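DNA mismatch repair protein PMS1 (Saccharomyces cerevisiae, PDB 3H4L) binds ATP through an N-terminal ATPase region of the DNA gyrase B and HSP90 type and takes part in DNA mismatch repair, probably hydrolysing the nucleotide. Local coordinates at residues G20-D25 with L102-G107; K306-V311 with T353-Y358; G180-I183 with K189-V192; Y52-I57 with K165-Q170. One frame throughout, in Å; residues are numbered along the deposited sequence.

Contact 1. Residues G20-D25 with L102-G107. With ANP (phosphoaminophosphonic acid-adenylate ester), chain E.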
# COMPACT_ATOMS: atom_id res chain seq x y z
N GLY B 20 -7.56 -10.04 25.86
CA GLY B 20 -6.50 -10.54 24.99
C GLY B 20 -6.96 -11.81 24.29
O GLY B 20 -6.47 -12.15 23.22
N GLN B 21 -7.91 -12.51 24.88
CA GLN B 21 -8.44 -13.73 24.28
C GLN B 21 -9.47 -13.33 23.22
O GLN B 21 -9.79 -14.13 22.32
CB GLN B 21 -9.12 -14.60 25.34
CG GLN B 21 -8.18 -15.32 26.28
CD GLN B 21 -8.93 -15.95 27.45
OE1 GLN B 21 -10.11 -16.30 27.33
NE2 GLN B 21 -8.24 -16.12 28.58
N VAL B 22 -10.00 -12.12 23.33
CA VAL B 22 -10.97 -11.66 22.34
C VAL B 22 -10.29 -11.11 21.09
O VAL B 22 -10.66 -11.45 19.98
CB VAL B 22 -11.91 -10.60 22.93
CG1 VAL B 22 -12.78 -10.03 21.84
CG2 VAL B 22 -12.77 -11.24 24.02
N ILE B 23 -9.29 -10.25 21.29
CA ILE B 23 -8.57 -9.68 20.16
C ILE B 23 -7.24 -10.43 20.05
O ILE B 23 -6.22 -10.00 20.59
CB ILE B 23 -8.30 -8.17 20.37
CG1 ILE B 23 -9.60 -7.46 20.75
CG2 ILE B 23 -7.71 -7.57 19.10
CD1 ILE B 23 -10.77 -7.72 19.80
N THR B 24 -7.27 -11.57 19.36
CA THR B 24 -6.09 -12.41 19.20
C THR B 24 -4.97 -11.74 18.43
O THR B 24 -3.81 -11.86 18.80
CB THR B 24 -6.45 -13.76 18.51
OG1 THR B 24 -7.33 -13.51 17.40
CG2 THR B 24 -7.12 -14.71 19.50
N ASP B 25 -5.31 -11.04 17.36
CA ASP B 25 -4.29 -10.32 16.60
C ASP B 25 -4.84 -9.13 15.82
O ASP B 25 -6.02 -8.80 15.92
CB ASP B 25 -3.55 -11.27 15.64
CG ASP B 25 -4.49 -12.07 14.76
OD1 ASP B 25 -5.65 -11.66 14.56
OD2 ASP B 25 -4.03 -13.13 14.26
N LEU B 102 -15.25 -3.59 21.35
CA LEU B 102 -14.74 -2.34 21.89
C LEU B 102 -14.30 -2.51 23.33
O LEU B 102 -13.30 -1.92 23.76
CB LEU B 102 -15.79 -1.23 21.76
CG LEU B 102 -16.08 -0.75 20.34
CD1 LEU B 102 -16.59 0.67 20.42
CD2 LEU B 102 -14.84 -0.80 19.48
N SER B 103 -15.04 -3.32 24.07
CA SER B 103 -14.74 -3.56 25.46
C SER B 103 -13.37 -4.22 25.60
O SER B 103 -12.64 -3.97 26.56
CB SER B 103 -15.81 -4.48 26.06
OG SER B 103 -15.87 -4.28 27.46
N SER B 104 -13.02 -5.05 24.62
CA SER B 104 -11.73 -5.75 24.63
C SER B 104 -10.58 -4.89 24.08
O SER B 104 -9.47 -4.93 24.61
CB SER B 104 -11.82 -7.06 23.83
OG SER B 104 -12.47 -8.08 24.57
N LEU B 105 -10.83 -4.14 23.01
CA LEU B 105 -9.79 -3.29 22.45
C LEU B 105 -9.34 -2.25 23.48
O LEU B 105 -8.27 -1.67 23.36
CB LEU B 105 -10.28 -2.62 21.18
CG LEU B 105 -10.39 -3.54 19.95
CD1 LEU B 105 -11.37 -2.96 18.94
CD2 LEU B 105 -9.02 -3.74 19.33
N CYS B 106 -10.17 -2.02 24.49
CA CYS B 106 -9.83 -1.06 25.54
C CYS B 106 -8.77 -1.62 26.47
O CYS B 106 -7.83 -0.93 26.86
CB CYS B 106 -11.06 -0.74 26.36
SG CYS B 106 -11.85 0.69 25.78
N GLY B 107 -8.96 -2.89 26.84
CA GLY B 107 -8.04 -3.55 27.73
C GLY B 107 -6.67 -3.80 27.15
O GLY B 107 -5.68 -3.60 27.84
PG ANP E . -20.75 -7.82 17.72
O1G ANP E . -19.45 -7.17 17.47
O2G ANP E . -21.58 -7.89 16.54
O3G ANP E . -20.67 -9.17 18.37
PB ANP E . -21.49 -5.27 18.79
O1B ANP E . -22.68 -4.78 19.53
O2B ANP E . -21.26 -4.68 17.48
N3B ANP E . -21.53 -6.87 18.77
PA ANP E . -18.91 -4.12 19.50
O1A ANP E . -18.36 -4.53 18.22
O2A ANP E . -18.04 -4.08 20.71
O3A ANP E . -20.26 -4.94 19.74
O5' ANP E . -19.32 -2.58 19.46
C5' ANP E . -20.55 -2.28 20.02
C4' ANP E . -21.24 -0.98 20.09
O4' ANP E . -20.37 0.09 19.70
C3' ANP E . -22.22 -1.22 18.98
O3' ANP E . -23.34 -1.96 19.47
C2' ANP E . -22.46 0.16 18.46
O2' ANP E . -23.55 0.70 19.19
C1' ANP E . -21.07 0.83 18.71
N9 ANP E . -20.11 0.92 17.56
C8 ANP E . -18.88 0.33 17.34
N7 ANP E . -18.29 0.62 16.22
C5 ANP E . -19.18 1.49 15.62
C6 ANP E . -19.21 2.22 14.37
N6 ANP E . -18.21 2.14 13.50
N1 ANP E . -20.29 3.04 14.05
C2 ANP E . -21.35 3.15 14.92
N3 ANP E . -21.42 2.51 16.12
C4 ANP E . -20.33 1.69 16.42
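Val-22 closes over the hydroxyl of Ser-104. Its CB lies 3.1 Å from Ser-104 OG, and both methyls also border that oxygen, CG2 at 3.2 Å. Next along the chain, Ile-23 meets the same residue at its CB, with CG1 3.8 Å from Ser-104 CB. The side chains of Ile-23 and Leu-105 cross at about a right angle, and Ile-23 CG1 is 4.0 Å from Leu-105 CD2. Ala-29 of helix 26-39 touches both of these side chains.

The hydroxyl of Ser-104 lies anti to its own carbonyl carbon (chi1 -77°). From there OG makes a weak hydrogen bond to Glu-100 O, one turn back. Ser-103 OG is tied to Ala-75 O.

Helix 101-107 also serves the nucleotide pocket of this GHKL-type ATPase. Leu-102 N, in its first turn, donates a nearly straight bond of 2.9 Å (163°) to O2A of the alpha phosphate of ANP. Arg-98, Asn-36 and Asp-61 are also hydrogen-bonded to ANP.

Val-22, at the end of helix 11-22, and Ile-23, just past it, thus pack on helix 101-107 by van der Waals contact, on a different side from the nucleotide. The buried hydroxyl is weakly satisfied by the carbonyl of Glu-100, just ahead of the helix, and the positive end of that helix probably favours the phosphate.

Contact 2. Residues K306-V311 with T353-Y358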
# COMPACT_ATOMS: atom_id res chain seq x y z
N LYS B 306 -10.98 -31.66 -7.59
CA LYS B 306 -9.87 -32.58 -7.81
C LYS B 306 -10.24 -33.54 -8.95
O LYS B 306 -9.48 -33.70 -9.91
CB LYS B 306 -9.58 -33.37 -6.54
N THR B 307 -11.41 -34.14 -8.84
CA THR B 307 -11.88 -35.09 -9.84
C THR B 307 -11.75 -34.58 -11.27
O THR B 307 -11.76 -35.37 -12.21
CB THR B 307 -13.35 -35.49 -9.58
OG1 THR B 307 -14.20 -34.36 -9.76
CG2 THR B 307 -13.51 -36.01 -8.15
N PHE B 308 -11.64 -33.26 -11.44
CA PHE B 308 -11.51 -32.69 -12.78
C PHE B 308 -10.11 -32.18 -13.04
O PHE B 308 -9.67 -32.10 -14.19
CB PHE B 308 -12.49 -31.53 -12.98
CG PHE B 308 -13.94 -31.93 -12.96
CD1 PHE B 308 -14.60 -32.16 -11.76
CD2 PHE B 308 -14.65 -32.09 -14.14
CE1 PHE B 308 -15.94 -32.54 -11.73
CE2 PHE B 308 -15.99 -32.47 -14.13
CZ PHE B 308 -16.64 -32.70 -12.92
N ASN B 309 -9.41 -31.83 -11.97
CA ASN B 309 -8.04 -31.32 -12.04
C ASN B 309 -7.36 -31.64 -10.70
O ASN B 309 -7.45 -30.86 -9.75
CB ASN B 309 -8.09 -29.80 -12.28
CG ASN B 309 -6.71 -29.19 -12.50
OD1 ASN B 309 -5.78 -29.43 -11.73
ND2 ASN B 309 -6.58 -28.37 -13.54
N ASN B 310 -6.70 -32.79 -10.63
CA ASN B 310 -6.03 -33.25 -9.41
C ASN B 310 -4.90 -32.37 -8.89
O ASN B 310 -4.85 -32.06 -7.69
CB ASN B 310 -5.50 -34.68 -9.62
CG ASN B 310 -6.58 -35.74 -9.42
OD1 ASN B 310 -6.36 -36.93 -9.66
ND2 ASN B 310 -7.76 -35.31 -8.96
N VAL B 311 -4.01 -31.95 -9.79
CA VAL B 311 -2.86 -31.13 -9.44
C VAL B 311 -3.09 -29.63 -9.16
O VAL B 311 -2.15 -28.84 -9.29
CB VAL B 311 -1.76 -31.26 -10.53
CG1 VAL B 311 -1.44 -32.74 -10.77
CG2 VAL B 311 -2.22 -30.62 -11.82
N THR B 353 -24.38 -30.98 -7.77
CA THR B 353 -24.77 -29.81 -8.57
C THR B 353 -23.55 -29.10 -9.15
O THR B 353 -23.58 -28.63 -10.29
CB THR B 353 -25.58 -28.78 -7.74
OG1 THR B 353 -26.88 -29.31 -7.44
CG2 THR B 353 -25.75 -27.49 -8.53
N LEU B 354 -22.49 -29.02 -8.36
CA LEU B 354 -21.27 -28.38 -8.81
C LEU B 354 -20.59 -29.33 -9.80
O LEU B 354 -20.24 -28.93 -10.92
CB LEU B 354 -20.33 -28.11 -7.63
CG LEU B 354 -19.01 -27.43 -8.02
CD1 LEU B 354 -19.31 -26.04 -8.56
CD2 LEU B 354 -18.08 -27.36 -6.83
N SER B 355 -20.43 -30.58 -9.39
CA SER B 355 -19.81 -31.60 -10.22
C SER B 355 -20.40 -31.56 -11.63
O SER B 355 -19.67 -31.45 -12.62
CB SER B 355 -20.04 -32.99 -9.61
OG SER B 355 -19.39 -34.00 -10.36
N ASP B 356 -21.72 -31.65 -11.71
CA ASP B 356 -22.40 -31.63 -12.99
C ASP B 356 -22.24 -30.27 -13.68
O ASP B 356 -22.46 -30.15 -14.88
CB ASP B 356 -23.87 -31.99 -12.81
CG ASP B 356 -24.81 -30.86 -13.16
OD1 ASP B 356 -24.59 -29.73 -12.67
OD2 ASP B 356 -25.76 -31.10 -13.93
N TYR B 357 -21.88 -29.24 -12.91
CA TYR B 357 -21.67 -27.90 -13.47
C TYR B 357 -20.34 -27.94 -14.21
O TYR B 357 -20.19 -27.33 -15.27
CB TYR B 357 -21.60 -26.85 -12.36
CG TYR B 357 -20.81 -25.59 -12.72
CD1 TYR B 357 -21.44 -24.52 -13.37
CD2 TYR B 357 -19.45 -25.49 -12.43
CE1 TYR B 357 -20.72 -23.37 -13.71
CE2 TYR B 357 -18.73 -24.34 -12.78
CZ TYR B 357 -19.37 -23.29 -13.42
OH TYR B 357 -18.67 -22.14 -13.75
N TYR B 358 -19.37 -28.64 -13.63
CA TYR B 358 -18.05 -28.76 -14.25
C TYR B 358 -18.13 -29.68 -15.47
O TYR B 358 -17.53 -29.38 -16.50
CB TYR B 358 -17.03 -29.29 -13.23
CG TYR B 358 -16.39 -28.21 -12.39
CD1 TYR B 358 -16.39 -28.27 -10.99
CD2 TYR B 358 -15.75 -27.12 -13.00
CE1 TYR B 358 -15.77 -27.28 -10.22
CE2 TYR B 358 -15.13 -26.13 -12.25
CZ TYR B 358 -15.14 -26.22 -10.86
OH TYR B 358 -14.50 -25.24 -10.12
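The ring of Phe-308 lies with one face against CB of Tyr-358. That carbon sits 3.5 Å from the ring centroid and 16° off the ring normal, a CH-pi contact. It is shifted toward the CZ rim, where Phe-308 CZ and Tyr-358 CB are 3.4 Å apart. The two rings meet obliquely, with planes at 43° and centroids 5.3 Å apart. Tyr-358 begins by pointing at Phe-308, but its ring then leads away.

Ser-355, almost one turn earlier, borders the far end of the ring. Its OG lies near the ring plane, at the edge, 4.0 Å from Phe-308 CZ. Its carbonyl O comes in obliquely at 3.3 Å from the same CZ. Phe-308 reaches the helix because CG is anti to its own carbonyl carbon (chi1 -66°). With an alanine here, Tyr-358 CB would be likely to lose the ring face it packs on, and the loop much of its apolar hold on residues 353-358.

The contact fastens the loop after helix 295-306 to helix 343-362, in the C-terminal part of the fragment. Asn-359 and Glu-362 of that helix also touch Phe-308. Ring against aliphatic carbon carries most of the contact, so the hold is apolar and depends on shape, while Tyr-358 OH is hydrogen-bonded to Ser-269 O at the end of strand 261-269.

Contact 3. Residues G180-I183 with K189-V192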
# COMPACT_ATOMS: atom_id res chain seq x y z
N GLY B 180 -11.74 -10.19 1.39
CA GLY B 180 -13.00 -10.91 1.51
C GLY B 180 -14.20 -9.98 1.67
O GLY B 180 -15.23 -10.13 1.00
N TYR B 181 -14.08 -9.00 2.56
CA TYR B 181 -15.17 -8.07 2.78
C TYR B 181 -15.44 -7.22 1.54
O TYR B 181 -16.59 -6.91 1.21
CB TYR B 181 -14.83 -7.15 3.95
CG TYR B 181 -15.04 -7.72 5.34
CD1 TYR B 181 -16.33 -7.84 5.87
CD2 TYR B 181 -13.95 -8.08 6.14
CE1 TYR B 181 -16.52 -8.29 7.17
CE2 TYR B 181 -14.13 -8.53 7.43
CZ TYR B 181 -15.42 -8.63 7.95
OH TYR B 181 -15.61 -9.07 9.25
N ALA B 182 -14.37 -6.84 0.84
CA ALA B 182 -14.49 -5.99 -0.34
C ALA B 182 -15.07 -6.68 -1.56
O ALA B 182 -15.75 -6.04 -2.38
CB ALA B 182 -13.14 -5.40 -0.69
N ILE B 183 -14.81 -7.97 -1.72
CA ILE B 183 -15.33 -8.65 -2.89
C ILE B 183 -16.84 -8.87 -2.82
O ILE B 183 -17.53 -8.78 -3.84
CB ILE B 183 -14.62 -9.98 -3.11
CG1 ILE B 183 -13.15 -9.71 -3.42
CG2 ILE B 183 -15.28 -10.74 -4.25
CD1 ILE B 183 -12.33 -10.95 -3.60
N LYS B 189 -17.75 0.98 -0.62
CA LYS B 189 -16.46 1.36 -1.17
C LYS B 189 -15.37 1.21 -0.11
O LYS B 189 -15.43 1.86 0.94
CB LYS B 189 -16.44 2.81 -1.65
CG LYS B 189 -15.03 3.28 -1.96
CD LYS B 189 -14.92 4.76 -2.30
CE LYS B 189 -13.46 5.11 -2.65
NZ LYS B 189 -13.27 6.50 -3.16
N PHE B 190 -14.39 0.36 -0.37
CA PHE B 190 -13.29 0.15 0.56
C PHE B 190 -12.03 0.82 0.05
O PHE B 190 -11.77 0.85 -1.16
CB PHE B 190 -13.01 -1.34 0.75
CG PHE B 190 -13.97 -2.03 1.66
CD1 PHE B 190 -15.10 -2.66 1.15
CD2 PHE B 190 -13.74 -2.07 3.03
CE1 PHE B 190 -15.99 -3.33 2.01
CE2 PHE B 190 -14.62 -2.73 3.89
CZ PHE B 190 -15.74 -3.36 3.37
N SER B 191 -11.23 1.34 0.98
CA SER B 191 -9.96 1.98 0.67
C SER B 191 -9.00 1.60 1.78
O SER B 191 -9.34 1.67 2.96
CB SER B 191 -10.11 3.49 0.63
OG SER B 191 -11.03 3.88 -0.36
N VAL B 192 -7.80 1.20 1.42
CA VAL B 192 -6.83 0.82 2.43
C VAL B 192 -5.47 1.38 2.11
O VAL B 192 -4.92 1.14 1.03
CB VAL B 192 -6.72 -0.70 2.55
CG1 VAL B 192 -5.71 -1.06 3.64
CG2 VAL B 192 -8.10 -1.31 2.87
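Phe-190 turns its ring onto Tyr-181 and Ala-182 through a first torsion that sets CG anti to the carbonyl carbon (chi1 -78°). Its CB already points from strand 189-195 at the helix, so the ring projects onto the helix. Tyr-181 has a similar torsion (chi1 -80°). Its CB faces the strand while its ring leads away.

The Phe-190 ring lies against the backbone of two successive helix residues. Its CD1 is 3.7 Å from Ala-182 CA and 3.8 Å from Ala-182 CB. Further out, CE1 is 3.7 Å from Tyr-181 O, which approaches the ring obliquely. At the far end CZ meets Tyr-181 CB at 3.9 Å. The small side chain of Ala-182 is consistent with the close approach, the CA atoms of Ala-182 and Phe-190 being 6.3 Å apart. The contact is buried and made by van der Waals packing. The polar atoms of Tyr-181 have partners outside the contact: O takes a hydrogen bond from Asn-185 ND2, and OH is bonded to Asp-35 OD1.

Helix 167-184 leads through a short connection into strand 189-195, and the helix then packs back on that strand. A helix laid on the face of a mixed sheet in this way is the layering of an alpha/beta sandwich. The strand runs parallel to 44-50 and antiparallel to 200-206. Helix 26-39 lies alongside, where Val-34 touches both Tyr-181 and Phe-190. Ile-183 faces away, onto helix 213-221, and Gly-180 O receives Tyr-286 OH from strand 283-287 of the other sheet.

Contact 4. Residues Y52-I57 with K165-Q170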
# COMPACT_ATOMS: atom_id res chain seq x y z
N TYR B 52 2.19 -0.70 9.09
CA TYR B 52 1.53 -2.00 8.95
C TYR B 52 0.70 -2.51 10.13
O TYR B 52 0.40 -3.69 10.21
CB TYR B 52 2.58 -3.04 8.56
CG TYR B 52 3.02 -2.91 7.12
CD1 TYR B 52 2.13 -3.14 6.09
CD2 TYR B 52 4.32 -2.52 6.79
CE1 TYR B 52 2.50 -2.98 4.76
CE2 TYR B 52 4.71 -2.35 5.46
CZ TYR B 52 3.79 -2.59 4.45
OH TYR B 52 4.12 -2.45 3.12
N GLY B 53 0.31 -1.61 11.04
CA GLY B 53 -0.47 -2.04 12.18
C GLY B 53 0.29 -1.93 13.49
O GLY B 53 -0.30 -1.79 14.56
N LEU B 54 1.61 -1.99 13.40
CA LEU B 54 2.47 -1.89 14.57
C LEU B 54 2.19 -0.62 15.35
O LEU B 54 2.16 -0.63 16.58
CB LEU B 54 3.95 -1.91 14.16
CG LEU B 54 4.36 -3.20 13.46
CD1 LEU B 54 5.69 -3.01 12.77
CD2 LEU B 54 4.41 -4.32 14.48
N GLU B 55 1.97 0.47 14.63
CA GLU B 55 1.68 1.76 15.25
C GLU B 55 0.19 1.93 15.50
O GLU B 55 -0.23 2.29 16.60
CB GLU B 55 2.19 2.89 14.33
CG GLU B 55 1.89 4.30 14.79
CD GLU B 55 2.60 4.68 16.08
OE1 GLU B 55 3.46 3.89 16.56
OE2 GLU B 55 2.31 5.77 16.62
N SER B 56 -0.63 1.66 14.49
CA SER B 56 -2.06 1.82 14.67
C SER B 56 -2.90 1.43 13.46
O SER B 56 -2.39 1.23 12.35
CB SER B 56 -2.37 3.27 15.01
OG SER B 56 -1.87 4.13 14.00
N ILE B 57 -4.20 1.33 13.69
CA ILE B 57 -5.13 1.02 12.63
C ILE B 57 -6.31 1.92 12.83
O ILE B 57 -6.81 2.04 13.94
CB ILE B 57 -5.60 -0.44 12.63
CG1 ILE B 57 -6.77 -0.55 11.65
CG2 ILE B 57 -5.93 -0.90 14.01
CD1 ILE B 57 -7.31 -1.93 11.47
N LYS B 165 8.04 -9.37 15.02
CA LYS B 165 8.82 -10.25 14.16
C LYS B 165 7.96 -11.02 13.16
O LYS B 165 8.46 -11.88 12.43
CB LYS B 165 9.70 -11.20 14.97
CG LYS B 165 9.04 -11.93 16.11
CD LYS B 165 10.09 -12.71 16.89
CE LYS B 165 9.54 -13.25 18.22
NZ LYS B 165 9.14 -12.21 19.22
N THR B 166 6.66 -10.71 13.12
CA THR B 166 5.78 -11.39 12.17
C THR B 166 4.80 -10.42 11.53
O THR B 166 3.88 -10.85 10.84
CB THR B 166 4.96 -12.51 12.85
OG1 THR B 166 4.21 -11.95 13.93
CG2 THR B 166 5.86 -13.59 13.37
N PHE B 167 4.99 -9.12 11.73
CA PHE B 167 4.05 -8.16 11.18
C PHE B 167 3.79 -8.25 9.68
O PHE B 167 2.66 -8.02 9.24
CB PHE B 167 4.45 -6.72 11.54
CG PHE B 167 5.61 -6.18 10.76
CD1 PHE B 167 6.92 -6.57 11.04
CD2 PHE B 167 5.41 -5.22 9.77
CE1 PHE B 167 8.00 -6.01 10.36
CE2 PHE B 167 6.48 -4.65 9.08
CZ PHE B 167 7.78 -5.05 9.38
N LYS B 168 4.81 -8.60 8.91
CA LYS B 168 4.64 -8.71 7.46
C LYS B 168 3.63 -9.81 7.09
O LYS B 168 2.73 -9.58 6.28
CB LYS B 168 5.99 -8.96 6.78
CG LYS B 168 6.89 -7.72 6.78
CD LYS B 168 8.12 -7.89 5.90
CE LYS B 168 8.69 -6.54 5.46
NZ LYS B 168 9.77 -6.67 4.42
N ARG B 169 3.78 -10.99 7.69
CA ARG B 169 2.86 -12.08 7.40
C ARG B 169 1.48 -11.73 7.94
O ARG B 169 0.46 -11.96 7.27
CB ARG B 169 3.36 -13.39 8.04
N GLN B 170 1.45 -11.16 9.15
CA GLN B 170 0.19 -10.78 9.79
C GLN B 170 -0.63 -9.86 8.91
O GLN B 170 -1.84 -10.03 8.76
CB GLN B 170 0.46 -10.07 11.12
CG GLN B 170 -0.80 -9.56 11.84
CD GLN B 170 -1.69 -10.68 12.35
OE1 GLN B 170 -2.91 -10.54 12.42
NE2 GLN B 170 -1.08 -11.80 12.72
O HOH W 1 0.64 -6.62 10.65
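Phe-167 has its ring held on both faces and at one edge. Leu-54 CD1 lies over one face, 3.9 Å from the centroid and 19° off the normal, a CH-pi contact. The opposite face carries CG of Lys-168, its neighbour in the helix. At the edge, near the ring plane, Tyr-52 CB comes within 3.8 Å of Phe-167 CD2. The Tyr-52 ring is met obliquely, with its CD2 3.8 Å from Phe-167 CE2, and Phe-171 packs edge-to-face with it. Leu-54 also straddles the base of the phenylalanine, its CD2 lying 3.8 Å from Phe-167 CB.

The ring reaches this place from the crowded position, with CG between the backbone N and the carbonyl carbon (chi1 75°). Shortening this side chain to an alanine is likely to deprive Leu-54 CD1 of the ring face and to open a gap beside Tyr-52.

Residues 52-57 form the loop of the hairpin and the start of its second strand, 56-61, antiparallel to 44-50. Glu-55 and Ser-56 both face Lys-50 there, a classic beta bulge. The backbone angles of Gly-53 would jam a CB against Tyr-52 O. Helix 167-184 begins at Phe-167, which packs on the hairpin loop.

One water joins the two backbones, donating to Tyr-52 O at 3.0 Å and to Phe-167 O at 2.8 Å. Tyr-52 packs on Arg-98 of the second subunit. An ANP other than the one beside Leu-102, probably that subunit's nucleotide, lies about 5 Å from the Tyr-52 side chain.

Contacts 1 and 4 interlock along the chain, their segments alternating. Their centres are 16 Å apart, and they touch where Asp-25 meets Gln-170. Contact 3 follows in sequence and shares helix 167-184 with contact 4, one near each end of the helix. Both reach the eight-stranded sheet, and their centres are 19 Å apart. Contact 2 comes last. It belongs to the C-terminal part with the four-stranded sheet, 42 Å from contact 1 between centres and across the chain's centre. Contacts 1, 3 and 4 thus tie helices to the ATPase part, while contact 2 lies within the C-terminal part. Contact 4 also joins the fold to the subunit interface near a bound nucleotide.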